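Local coordinates for protein serine acetyltransferase 1, putative (Entamoeba histolytica, PDB 7BW9) that probably acetylates the hydroxyl of L-serine as a serine O-acetyltransferase of cysteine biosynthesis, and is seen here with cysteine bound, at residues Q7-L12 with N60-L65; K43-D48 with T98-V103; T90-Q95 with Q136-I141; Q105-A110 with P128-M133. All blocks are in the same frame, centred on the assembly; numbering follows the deposited sequence.

In the fold
The four contacts tie together the helical N-terminal part of the chain, ahead of the left-handed beta-helix. Helix 2-17 comes first, and interaction 1 closes a loop by bringing it against helix 58-79. Interaction 2 starts inside that loop, at the end of helix 36-45, and closes on helix 96-113, so interactions 1 and 2 cross. Interaction 3 opens on helix 82-94 and closes on helix 128-144. It crosses interaction 2. Interaction 4 joins helices 96-113 and 128-144 and lies wholly within the loop of interaction 3. Phe46 links interactions 2 and 4 through Ile107. Arg137 and Asp106 link 3 and 4 by a salt bridge.

Interaction 1: residues Q7-L12 with N60-L65; sequences QTSQLL and NVLERL
Ser9 and Leu62 are the nearest pair of the two segments, with their CA atoms 5.4 Å apart. The contact joins the N-terminal helix 2-17 to helix 58-79, in the helical part ahead of the beta-helix. The helix segments run at 125° to each other, nearer antiparallel than parallel. The CB of Ser9 points toward the other helix. Its OG lies over the backbone of Leu62, 3.3 Å from Leu62 CA, and CD1 of Leu62 flanks the same oxygen. OG is anti to the carbonyl carbon (chi1 -69°). That places it beside its own backbone N, where it hydrogen-bonds to Leu5 O one turn back. The CD2 branch of Leu65 meets CG2 of Thr8 at 3.6 Å, and the two side chains cross at about a right angle. Its CD1 branch meets CD1 of Leu12, tip to tip, at 4.1 Å. Val61 CG1 completes the patch, 4.2 Å from Leu12 CD1. Phe96 of helix 96-113 and Ile44 of helix 36-45 also pack on Leu65. No hydrogen bond joins the two segments, and the Thr8 hydroxyl is bound to Leu4 O. The contact therefore rests mainly on van der Waals packing, and the small serine probably helps the backbones approach.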
loop_
_atom_site.group_PDB
_atom_site.type_symbol
_atom_site.label_atom_id
_atom_site.label_comp_id
_atom_site.label_asym_id
_atom_site.label_seq_id
_atom_site.Cartn_x
_atom_site.Cartn_y
_atom_site.Cartn_z
ATOM N N GLN A 7 25.386 6.140 26.861
ATOM C CA GLN A 7 26.503 5.928 25.949
ATOM C C GLN A 7 26.027 5.945 24.507
ATOM O O GLN A 7 26.629 6.602 23.643
ATOM C CB GLN A 7 27.214 4.614 26.249
ATOM C CG GLN A 7 28.133 4.222 25.100
ATOM C CD GLN A 7 28.900 2.952 25.337
ATOM O OE1 GLN A 7 28.612 1.910 24.727
ATOM N NE2 GLN A 7 29.874 3.014 26.240
ATOM N N THR A 8 24.943 5.221 24.224
ATOM C CA THR A 8 24.414 5.206 22.864
ATOM C C THR A 8 24.041 6.616 22.422
ATOM O O THR A 8 24.398 7.040 21.317
ATOM C CB THR A 8 23.222 4.249 22.781
ATOM O OG1 THR A 8 23.618 2.954 23.256
ATOM C CG2 THR A 8 22.733 4.116 21.349
ATOM N N SER A 9 23.399 7.386 23.304
ATOM C CA SER A 9 23.092 8.778 22.995
ATOM C C SER A 9 24.363 9.542 22.635
ATOM O O SER A 9 24.418 10.240 21.614
ATOM C CB SER A 9 22.382 9.435 24.186
ATOM O OG SER A 9 21.082 8.906 24.374
ATOM N N GLN A 10 25.415 9.393 23.453
ATOM C CA GLN A 10 26.672 10.093 23.186
ATOM C C GLN A 10 27.357 9.572 21.923
ATOM O O GLN A 10 27.949 10.351 21.165
ATOM C CB GLN A 10 27.603 9.973 24.395
ATOM C CG GLN A 10 28.904 10.775 24.284
ATOM C CD GLN A 10 28.700 12.214 23.798
ATOM O OE1 GLN A 10 29.402 12.681 22.895
ATOM N NE2 GLN A 10 27.745 12.923 24.404
ATOM N N LEU A 11 27.303 8.260 21.682
ATOM C CA LEU A 11 27.862 7.732 20.439
ATOM C C LEU A 11 27.101 8.257 19.225
ATOM O O LEU A 11 27.703 8.559 18.186
ATOM C CB LEU A 11 27.861 6.202 20.472
ATOM C CG LEU A 11 28.983 5.656 21.363
ATOM C CD1 LEU A 11 28.932 4.148 21.473
ATOM C CD2 LEU A 11 30.348 6.129 20.849
ATOM N N LEU A 12 25.777 8.392 19.342
ATOM C CA LEU A 12 25.005 8.950 18.239
ATOM C C LEU A 12 25.399 10.395 17.978
ATOM O O LEU A 12 25.589 10.794 16.822
ATOM C CB LEU A 12 23.515 8.849 18.531
ATOM C CG LEU A 12 22.883 7.475 18.345
ATOM C CD1 LEU A 12 21.527 7.453 19.037
ATOM C CD2 LEU A 12 22.738 7.202 16.868
ATOM N N ASN A 60 17.884 15.854 24.086
ATOM C CA ASN A 60 16.805 15.536 23.162
ATOM C C ASN A 60 17.038 14.176 22.512
ATOM O O ASN A 60 16.105 13.382 22.372
ATOM C CB ASN A 60 16.671 16.638 22.108
ATOM C CG ASN A 60 16.205 17.960 22.699
ATOM O OD1 ASN A 60 16.882 18.982 22.575
ATOM N ND2 ASN A 60 15.043 17.944 23.344
ATOM N N VAL A 61 18.287 13.879 22.143
ATOM C CA VAL A 61 18.625 12.558 21.611
ATOM C C VAL A 61 18.318 11.482 22.642
ATOM O O VAL A 61 17.738 10.429 22.325
ATOM C CB VAL A 61 20.106 12.529 21.183
ATOM C CG1 VAL A 61 20.545 11.104 20.772
ATOM C CG2 VAL A 61 20.367 13.553 20.073
ATOM N N LEU A 62 18.688 11.738 23.900
ATOM C CA LEU A 62 18.464 10.756 24.955
ATOM C C LEU A 62 16.980 10.563 25.220
ATOM O O LEU A 62 16.532 9.439 25.480
ATOM C CB LEU A 62 19.189 11.183 26.229
ATOM C CG LEU A 62 18.989 10.313 27.470
ATOM C CD1 LEU A 62 19.601 8.933 27.280
ATOM C CD2 LEU A 62 19.553 11.013 28.725
ATOM N N GLU A 63 16.199 11.646 25.169
ATOM C CA GLU A 63 14.751 11.515 25.324
ATOM C C GLU A 63 14.166 10.640 24.222
ATOM O O GLU A 63 13.374 9.731 24.485
ATOM C CB GLU A 63 14.075 12.890 25.300
ATOM C CG GLU A 63 14.186 13.694 26.585
ATOM C CD GLU A 63 13.818 15.163 26.379
ATOM O OE1 GLU A 63 13.146 15.461 25.361
ATOM O OE2 GLU A 63 14.195 16.012 27.228
ATOM N N ARG A 64 14.521 10.928 22.972
ATOM C CA ARG A 64 13.944 10.172 21.864
ATOM C C ARG A 64 14.378 8.718 21.916
ATOM O O ARG A 64 13.560 7.811 21.712
ATOM C CB ARG A 64 14.333 10.824 20.543
ATOM C CG ARG A 64 13.811 12.243 20.466
ATOM C CD ARG A 64 13.919 12.844 19.101
ATOM N NE ARG A 64 15.267 13.300 18.830
ATOM C CZ ARG A 64 15.644 14.570 18.912
ATOM N NH1 ARG A 64 14.763 15.498 19.253
ATOM N NH2 ARG A 64 16.895 14.909 18.647
ATOM N N LEU A 65 15.656 8.473 22.226
ATOM C CA LEU A 65 16.140 7.102 22.322
ATOM C C LEU A 65 15.402 6.342 23.415
ATOM O O LEU A 65 14.964 5.200 23.208
ATOM C CB LEU A 65 17.644 7.103 22.585
ATOM C CG LEU A 65 18.393 5.830 22.200
ATOM C CD1 LEU A 65 18.302 5.581 20.689
ATOM C CD2 LEU A 65 19.849 5.895 22.676
#

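Interaction 2: residues K43-D48 with T98-V103; sequences KILFPD and TIRELV
Leu45 and Arg100 join the C-terminal end of helix 36-45 to helix 96-113, in the all-helical N-terminal part of this hexapeptide-repeat transferase. The polar part of the contact is one arginine gripping one carbonyl. Arg100 NE donates to Leu45 O at 2.7 Å, with an N-H...O angle of 156°. The oxygen lies near the guanidinium plane, at its edge. NH2 of Arg100 adds a weak bond to the same oxygen. Phe46 is the first residue to leave helical geometry, so the carbonyl of Leu45 belongs to the end of the helix. A helix C-terminus would probably favour a positive group there. Arg100 reaches it with CG anti to the backbone N (chi1 -173°) and an extended chain from CG to NE. The guanidinium is held further by a salt bridge from NH2 to Asp19 and a hydrogen bond from NH1 to Ser15.

The apolar part flanks this grip. The side chains of Leu45 and Arg100 slide past each other in opposite directions, with Leu45 CD2 3.7 Å from Arg100 CB. CD1 of Leu45 turns to Val103 CG2 at 4.2 Å. The Phe46 ring crosses the guanidinium obliquely, their planes 49° apart. Met134 of helix 128-144 and Phe23 also pack on this ring. All four residues that touch are buried, so the arginine brings a probable positive charge into a covered site with several polar partners. At the far edge of the ring, Val103 CG1 lies near the ring plane, 3.7 Å from Phe46 CE2.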
loop_
_atom_site.group_PDB
_atom_site.type_symbol
_atom_site.label_atom_id
_atom_site.label_comp_id
_atom_site.label_asym_id
_atom_site.label_seq_id
_atom_site.Cartn_x
_atom_site.Cartn_y
_atom_site.Cartn_z
ATOM N N LYS A 43 13.996 10.629 13.551
ATOM C CA LYS A 43 14.605 11.713 14.316
ATOM C C LYS A 43 15.913 11.264 14.958
ATOM O O LYS A 43 16.863 12.050 15.058
ATOM C CB LYS A 43 13.637 12.218 15.392
ATOM C CG LYS A 43 12.320 12.751 14.858
ATOM C CD LYS A 43 11.434 13.306 15.976
ATOM C CE LYS A 43 10.113 13.829 15.417
ATOM N NZ LYS A 43 9.411 14.756 16.355
ATOM N N ILE A 44 15.981 10.011 15.409
ATOM C CA ILE A 44 17.225 9.530 16.012
ATOM C C ILE A 44 18.336 9.433 14.966
ATOM O O ILE A 44 19.479 9.829 15.219
ATOM C CB ILE A 44 17.007 8.178 16.712
ATOM C CG1 ILE A 44 16.132 8.349 17.962
ATOM C CG2 ILE A 44 18.350 7.570 17.083
ATOM C CD1 ILE A 44 15.452 7.061 18.424
ATOM N N LEU A 45 18.029 8.911 13.776
ATOM C CA LEU A 45 19.109 8.677 12.815
ATOM C C LEU A 45 19.499 9.931 12.034
ATOM O O LEU A 45 20.655 10.057 11.618
ATOM C CB LEU A 45 18.720 7.578 11.833
ATOM C CG LEU A 45 18.412 6.195 12.406
ATOM C CD1 LEU A 45 17.872 5.343 11.288
ATOM C CD2 LEU A 45 19.645 5.572 13.010
ATOM N N PHE A 46 18.574 10.851 11.789
ATOM C CA PHE A 46 18.868 12.053 11.011
ATOM C C PHE A 46 18.134 13.251 11.582
ATOM O O PHE A 46 17.215 13.788 10.956
ATOM C CB PHE A 46 18.495 11.854 9.546
ATOM C CG PHE A 46 19.212 10.741 8.909
ATOM C CD1 PHE A 46 20.522 10.901 8.497
ATOM C CD2 PHE A 46 18.583 9.517 8.722
ATOM C CE1 PHE A 46 21.200 9.861 7.896
ATOM C CE2 PHE A 46 19.258 8.467 8.127
ATOM C CZ PHE A 46 20.573 8.642 7.718
ATOM N N PRO A 47 18.536 13.715 12.768
ATOM C CA PRO A 47 17.858 14.886 13.351
ATOM C C PRO A 47 17.752 16.064 12.399
ATOM O O PRO A 47 16.718 16.744 12.382
ATOM C CB PRO A 47 18.719 15.215 14.582
ATOM C CG PRO A 47 19.974 14.353 14.458
ATOM C CD PRO A 47 19.542 13.149 13.681
ATOM N N ASP A 48 18.769 16.310 11.577
ATOM C CA ASP A 48 18.723 17.502 10.734
ATOM C C ASP A 48 17.518 17.524 9.800
ATOM O O ASP A 48 17.064 18.611 9.428
ATOM C CB ASP A 48 20.010 17.631 9.923
ATOM C CG ASP A 48 21.191 18.093 10.766
ATOM O OD1 ASP A 48 21.077 18.120 12.016
ATOM O OD2 ASP A 48 22.242 18.416 10.172
ATOM N N THR A 98 25.925 1.262 14.482
ATOM C CA THR A 98 26.106 0.379 13.327
ATOM C C THR A 98 24.920 0.470 12.367
ATOM O O THR A 98 25.095 0.601 11.146
ATOM C CB THR A 98 26.297 -1.058 13.809
ATOM O OG1 THR A 98 27.373 -1.098 14.755
ATOM C CG2 THR A 98 26.586 -2.001 12.633
ATOM N N ILE A 99 23.700 0.435 12.915
ATOM C CA ILE A 99 22.496 0.568 12.099
ATOM C C ILE A 99 22.506 1.891 11.351
ATOM O O ILE A 99 22.199 1.948 10.154
ATOM C CB ILE A 99 21.233 0.437 12.972
ATOM C CG1 ILE A 99 21.120 -0.964 13.558
ATOM C CG2 ILE A 99 19.979 0.759 12.171
ATOM C CD1 ILE A 99 19.968 -1.074 14.525
ATOM N N ARG A 100 22.859 2.978 12.050
ATOM C CA ARG A 100 22.906 4.284 11.401
ATOM C C ARG A 100 23.861 4.283 10.207
ATOM O O ARG A 100 23.537 4.825 9.142
ATOM C CB ARG A 100 23.302 5.367 12.407
ATOM C CG ARG A 100 23.210 6.756 11.822
ATOM C CD ARG A 100 23.516 7.888 12.845
ATOM N NE ARG A 100 23.151 9.147 12.223
ATOM C CZ ARG A 100 23.994 9.970 11.610
ATOM N NH1 ARG A 100 25.298 9.720 11.580
ATOM N NH2 ARG A 100 23.519 11.065 11.044
ATOM N N GLU A 101 25.056 3.701 10.377
ATOM C CA GLU A 101 26.028 3.668 9.289
ATOM C C GLU A 101 25.509 2.849 8.115
ATOM O O GLU A 101 25.770 3.186 6.953
ATOM C CB GLU A 101 27.368 3.101 9.774
ATOM C CG GLU A 101 28.037 3.910 10.878
ATOM C CD GLU A 101 27.969 5.418 10.632
ATOM O OE1 GLU A 101 28.608 5.901 9.662
ATOM O OE2 GLU A 101 27.260 6.119 11.398
ATOM N N LEU A 102 24.771 1.769 8.405
ATOM C CA LEU A 102 24.162 0.957 7.347
ATOM C C LEU A 102 23.074 1.726 6.597
ATOM O O LEU A 102 23.003 1.672 5.359
ATOM C CB LEU A 102 23.595 -0.338 7.943
ATOM C CG LEU A 102 24.608 -1.433 8.320
ATOM C CD1 LEU A 102 23.923 -2.598 9.022
ATOM C CD2 LEU A 102 25.399 -1.927 7.107
ATOM N N VAL A 103 22.217 2.449 7.324
ATOM C CA VAL A 103 21.167 3.225 6.672
ATOM C C VAL A 103 21.780 4.295 5.775
ATOM O O VAL A 103 21.314 4.529 4.647
ATOM C CB VAL A 103 20.220 3.821 7.733
ATOM C CG1 VAL A 103 19.323 4.884 7.123
ATOM C CG2 VAL A 103 19.384 2.696 8.381
#

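Interaction 3: residues T90-Q95 with Q136-I141; sequences TALLSQ and QRVAHI
Ala91 is the first residue of 90-95 to touch helix 128-144, its CB 3.8 Å from CG2 of Ile141. The two helix segments run at 138° to each other, with axes 9.6 Å apart. Leu92 comes next and is the nearest in backbone register, its CA 6.1 Å from that of Ile141. Its backbone N also lies against Ile141 CG2, so this methyl sits over the main chain as well as beside Ala91. The Leu92 side chain goes to Val138 instead. Its CG is anti to the backbone N (chi1 174°), and both CD1 and CD2 meet Val138 CG1, with CD2 at 4.0 Å. Ser94 turns back to its own helix, where OG donates to Ala91 O. Gln95 N bonds to the same oxygen, and the two donors approach from the same face of its plane.

Gln95, partly exposed, is the last residue of the segment to touch. Its chain is bent at chi2, which folds the amide back along Ile141. CB lies 3.5 Å from Ile141 CD1, and OE1 lies 3.6 Å from the same methyl. Thus the two branches of Ile141 share the work. CG2 serves Ala91 and Leu92, while CG1 and CD1 lie against Gln95, the two side chains crossing at a slant. No hydrogen bond crosses between the segments.

Helix 96-113 adds Ile99, which packs on both Leu92 and Ile141. Ile72 of helix 58-79 covers Leu92 as well. Gln136 and Arg137 hydrogen-bond to backbone carbonyls at the start of the beta-helix, including Ile172 O of strand 171-172.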
loop_
_atom_site.group_PDB
_atom_site.type_symbol
_atom_site.label_atom_id
_atom_site.label_comp_id
_atom_site.label_asym_id
_atom_site.label_seq_id
_atom_site.Cartn_x
_atom_site.Cartn_y
_atom_site.Cartn_z
ATOM N N THR A 90 19.014 -4.372 24.769
ATOM C CA THR A 90 20.444 -4.184 24.955
ATOM C C THR A 90 21.170 -4.364 23.633
ATOM O O THR A 90 22.001 -3.534 23.246
ATOM C CB THR A 90 20.957 -5.156 26.023
ATOM O OG1 THR A 90 20.329 -4.835 27.273
ATOM C CG2 THR A 90 22.479 -5.065 26.178
ATOM N N ALA A 91 20.824 -5.419 22.901
ATOM C CA ALA A 91 21.447 -5.653 21.603
ATOM C C ALA A 91 21.159 -4.507 20.643
ATOM O O ALA A 91 22.059 -4.058 19.924
ATOM C CB ALA A 91 20.975 -6.981 21.020
ATOM N N LEU A 92 19.927 -3.981 20.662
ATOM C CA LEU A 92 19.571 -2.878 19.772
ATOM C C LEU A 92 20.383 -1.624 20.081
ATOM O O LEU A 92 20.924 -0.980 19.175
ATOM C CB LEU A 92 18.076 -2.578 19.878
ATOM C CG LEU A 92 17.600 -1.336 19.107
ATOM C CD1 LEU A 92 18.006 -1.376 17.625
ATOM C CD2 LEU A 92 16.093 -1.180 19.226
ATOM N N LEU A 93 20.455 -1.244 21.359
ATOM C CA LEU A 93 21.219 -0.056 21.742
ATOM C C LEU A 93 22.681 -0.189 21.336
ATOM O O LEU A 93 23.262 0.726 20.736
ATOM C CB LEU A 93 21.092 0.187 23.253
ATOM C CG LEU A 93 19.722 0.769 23.606
ATOM C CD1 LEU A 93 19.391 0.684 25.094
ATOM C CD2 LEU A 93 19.611 2.205 23.114
ATOM N N SER A 94 23.293 -1.334 21.650
ATOM C CA SER A 94 24.698 -1.538 21.322
ATOM C C SER A 94 24.957 -1.556 19.818
ATOM O O SER A 94 26.081 -1.271 19.390
ATOM C CB SER A 94 25.189 -2.842 21.945
ATOM O OG SER A 94 24.876 -3.934 21.097
ATOM N N GLN A 95 23.956 -1.876 19.003
ATOM C CA GLN A 95 24.119 -1.865 17.553
ATOM C C GLN A 95 23.636 -0.580 16.897
ATOM O O GLN A 95 23.666 -0.481 15.666
ATOM C CB GLN A 95 23.375 -3.044 16.939
ATOM C CG GLN A 95 23.753 -4.366 17.542
ATOM C CD GLN A 95 24.416 -5.264 16.563
ATOM O OE1 GLN A 95 23.753 -5.962 15.808
ATOM N NE2 GLN A 95 25.743 -5.254 16.555
ATOM N N GLN A 136 13.624 -2.195 9.201
ATOM C CA GLN A 136 14.033 -3.599 9.094
ATOM C C GLN A 136 15.323 -3.866 9.856
ATOM O O GLN A 136 15.449 -4.895 10.529
ATOM C CB GLN A 136 14.203 -4.013 7.630
ATOM C CG GLN A 136 14.066 -5.557 7.401
ATOM C CD GLN A 136 15.353 -6.321 7.664
ATOM O OE1 GLN A 136 16.437 -5.752 7.581
ATOM N NE2 GLN A 136 15.237 -7.603 8.017
ATOM N N ARG A 137 16.297 -2.959 9.752
ATOM C CA ARG A 137 17.556 -3.165 10.456
ATOM C C ARG A 137 17.368 -3.115 11.971
ATOM O O ARG A 137 18.068 -3.825 12.703
ATOM C CB ARG A 137 18.580 -2.140 9.962
ATOM C CG ARG A 137 18.830 -2.306 8.449
ATOM C CD ARG A 137 20.161 -1.759 8.016
ATOM N NE ARG A 137 20.363 -1.773 6.565
ATOM C CZ ARG A 137 20.764 -2.841 5.868
ATOM N NH1 ARG A 137 20.983 -3.997 6.480
ATOM N NH2 ARG A 137 20.954 -2.745 4.556
ATOM N N VAL A 138 16.406 -2.323 12.458
ATOM C CA VAL A 138 16.055 -2.382 13.872
ATOM C C VAL A 138 15.386 -3.709 14.192
ATOM O O VAL A 138 15.808 -4.431 15.104
ATOM C CB VAL A 138 15.144 -1.202 14.256
ATOM C CG1 VAL A 138 14.481 -1.478 15.587
ATOM C CG2 VAL A 138 15.939 0.095 14.272
ATOM N N ALA A 139 14.334 -4.046 13.439
ATOM C CA ALA A 139 13.547 -5.244 13.725
ATOM C C ALA A 139 14.407 -6.493 13.695
ATOM O O ALA A 139 14.179 -7.428 14.470
ATOM C CB ALA A 139 12.412 -5.389 12.704
ATOM N N HIS A 140 15.372 -6.541 12.773
ATOM C CA HIS A 140 16.172 -7.752 12.587
ATOM C C HIS A 140 17.024 -8.056 13.817
ATOM O O HIS A 140 17.240 -9.224 14.158
ATOM C CB HIS A 140 17.043 -7.606 11.342
ATOM C CG HIS A 140 17.897 -8.802 11.049
ATOM N ND1 HIS A 140 17.373 -10.046 10.779
ATOM C CD2 HIS A 140 19.246 -8.935 10.972
ATOM C CE1 HIS A 140 18.362 -10.896 10.555
ATOM N NE2 HIS A 140 19.507 -10.247 10.673
ATOM N N ILE A 141 17.514 -7.020 14.498
ATOM C CA ILE A 141 18.259 -7.255 15.734
ATOM C C ILE A 141 17.334 -7.795 16.812
ATOM O O ILE A 141 17.711 -8.674 17.592
ATOM C CB ILE A 141 18.971 -5.970 16.182
ATOM C CG1 ILE A 141 20.074 -5.644 15.177
ATOM C CG2 ILE A 141 19.562 -6.137 17.603
ATOM C CD1 ILE A 141 20.559 -4.292 15.277
#

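Interaction 4: residues Q105-A110 with P128-M133; sequences QDIIAA and PGIHVM
Ile130 carries the tight part of this contact, wedged against helix 96-113 between Asp106, Ile107 and Ala110. The two helix segments run nearly antiparallel, at 162°, with axes 10.0 Å apart. The CD1 methyl of Ile130 reaches the other backbone, 3.5 Å from Asp106 O and 3.7 Å from Ile107 N. Chi1 is -64° and chi2 is -57°, and this bent chain brings CD1 to the main chain. Ala110 CB is 4.2 Å from the same methyl. The CG2 branch lies beside Ile107 CG1 at 3.9 Å, and the two isoleucines cross at about a right angle. Ile123 of helix 120-126 covers Ile130 and Ala110, and Leu120 and Ile124 pack on Ile107. The side chain of Ala110 is about 10 Å from a bound cysteine.

The looser part is at Asp106 and Met133. Here a carboxylate oxygen meets aliphatic carbon, with Asp106 OD2 3.7 Å from Met133 CB. These side chains also cross at about a right angle. Gln105 and Pro128, which do not touch across the contact, are partly exposed. Buried Ile108 points away and packs on Val309 of the second subunit. Pro128 packs on Glu156 of the third.

No hydrogen bond links the two segments, yet Asp106 is well supplied. OD1 accepts from Phe176 N, and OD2 forms a salt bridge with Arg137 NE, further along helix 128-144. Such partners would probably favour a charged carboxylate despite its burial. The isoleucine wedge thus supplies close packing, while Asp106 adds a polar link between the helices and to the beta-helix side.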
loop_
_atom_site.group_PDB
_atom_site.type_symbol
_atom_site.label_atom_id
_atom_site.label_comp_id
_atom_site.label_asym_id
_atom_site.label_seq_id
_atom_site.Cartn_x
_atom_site.Cartn_y
_atom_site.Cartn_z
ATOM N N GLN A 105 24.505 4.067 4.137
ATOM C CA GLN A 105 24.922 3.427 2.896
ATOM C C GLN A 105 23.735 3.053 2.022
ATOM O O GLN A 105 23.833 3.149 0.796
ATOM C CB GLN A 105 25.796 2.222 3.204
ATOM C CG GLN A 105 27.063 2.627 3.959
ATOM C CD GLN A 105 27.907 1.426 4.318
ATOM O OE1 GLN A 105 29.115 1.406 4.079
ATOM N NE2 GLN A 105 27.271 0.407 4.872
ATOM N N ASP A 106 22.592 2.674 2.623
ATOM C CA ASP A 106 21.380 2.498 1.823
ATOM C C ASP A 106 21.009 3.798 1.106
ATOM O O ASP A 106 20.625 3.783 -0.071
ATOM C CB ASP A 106 20.215 2.012 2.697
ATOM C CG ASP A 106 20.461 0.621 3.320
ATOM O OD1 ASP A 106 21.153 -0.242 2.704
ATOM O OD2 ASP A 106 19.947 0.387 4.441
ATOM N N ILE A 107 21.137 4.934 1.799
ATOM C CA ILE A 107 20.849 6.232 1.187
ATOM C C ILE A 107 21.799 6.503 0.030
ATOM O O ILE A 107 21.383 6.977 -1.036
ATOM C CB ILE A 107 20.925 7.342 2.250
ATOM C CG1 ILE A 107 19.722 7.254 3.189
ATOM C CG2 ILE A 107 21.068 8.720 1.597
ATOM C CD1 ILE A 107 20.033 7.783 4.564
ATOM N N ILE A 108 23.086 6.229 0.227
ATOM C CA ILE A 108 24.056 6.368 -0.859
ATOM C C ILE A 108 23.653 5.495 -2.038
ATOM O O ILE A 108 23.681 5.936 -3.192
ATOM C CB ILE A 108 25.472 6.015 -0.370
ATOM C CG1 ILE A 108 25.986 7.057 0.643
ATOM C CG2 ILE A 108 26.418 5.827 -1.559
ATOM C CD1 ILE A 108 25.761 8.486 0.237
ATOM N N ALA A 109 23.277 4.241 -1.759
ATOM C CA ALA A 109 22.879 3.313 -2.818
ATOM C C ALA A 109 21.664 3.829 -3.566
ATOM O O ALA A 109 21.558 3.660 -4.788
ATOM C CB ALA A 109 22.574 1.930 -2.234
ATOM N N ALA A 110 20.722 4.448 -2.837
ATOM C CA ALA A 110 19.545 5.025 -3.483
ATOM C C ALA A 110 19.948 6.164 -4.411
ATOM O O ALA A 110 19.419 6.291 -5.526
ATOM C CB ALA A 110 18.543 5.521 -2.424
ATOM N N PRO A 128 10.454 5.489 0.304
ATOM C CA PRO A 128 9.926 4.380 1.124
ATOM C C PRO A 128 10.898 3.228 1.283
ATOM O O PRO A 128 10.811 2.505 2.285
ATOM C CB PRO A 128 8.666 3.935 0.367
ATOM C CG PRO A 128 8.897 4.386 -1.051
ATOM C CD PRO A 128 9.694 5.676 -0.942
ATOM N N GLY A 129 11.793 3.012 0.312
ATOM C CA GLY A 129 12.760 1.932 0.433
ATOM C C GLY A 129 13.777 2.182 1.527
ATOM O O GLY A 129 14.285 1.234 2.133
ATOM N N ILE A 130 14.078 3.457 1.791
ATOM C CA ILE A 130 14.940 3.829 2.902
ATOM C C ILE A 130 14.194 3.667 4.215
ATOM O O ILE A 130 14.735 3.140 5.195
ATOM C CB ILE A 130 15.448 5.275 2.729
ATOM C CG1 ILE A 130 16.320 5.400 1.485
ATOM C CG2 ILE A 130 16.186 5.732 3.969
ATOM C CD1 ILE A 130 17.502 4.469 1.460
ATOM N N HIS A 131 12.939 4.112 4.261
ATOM C CA HIS A 131 12.192 4.019 5.514
ATOM C C HIS A 131 11.994 2.569 5.914
ATOM O O HIS A 131 12.076 2.235 7.099
ATOM C CB HIS A 131 10.846 4.749 5.408
ATOM C CG HIS A 131 10.988 6.228 5.196
ATOM N ND1 HIS A 131 9.963 7.017 4.718
ATOM C CD2 HIS A 131 12.044 7.054 5.386
ATOM C CE1 HIS A 131 10.384 8.267 4.621
ATOM N NE2 HIS A 131 11.642 8.317 5.025
ATOM N N VAL A 132 11.770 1.685 4.943
ATOM C CA VAL A 132 11.547 0.290 5.318
ATOM C C VAL A 132 12.824 -0.313 5.892
ATOM O O VAL A 132 12.768 -1.158 6.791
ATOM C CB VAL A 132 10.996 -0.525 4.123
ATOM C CG1 VAL A 132 12.090 -0.837 3.107
ATOM C CG2 VAL A 132 10.368 -1.828 4.608
ATOM N N MET A 133 13.991 0.131 5.414
ATOM C CA MET A 133 15.250 -0.408 5.912
ATOM C C MET A 133 15.630 0.168 7.273
ATOM O O MET A 133 16.217 -0.547 8.091
ATOM C CB MET A 133 16.359 -0.174 4.887
ATOM C CG MET A 133 16.233 -1.098 3.657
ATOM S SD MET A 133 15.889 -2.831 4.075
ATOM C CE MET A 133 17.381 -3.203 5.018
#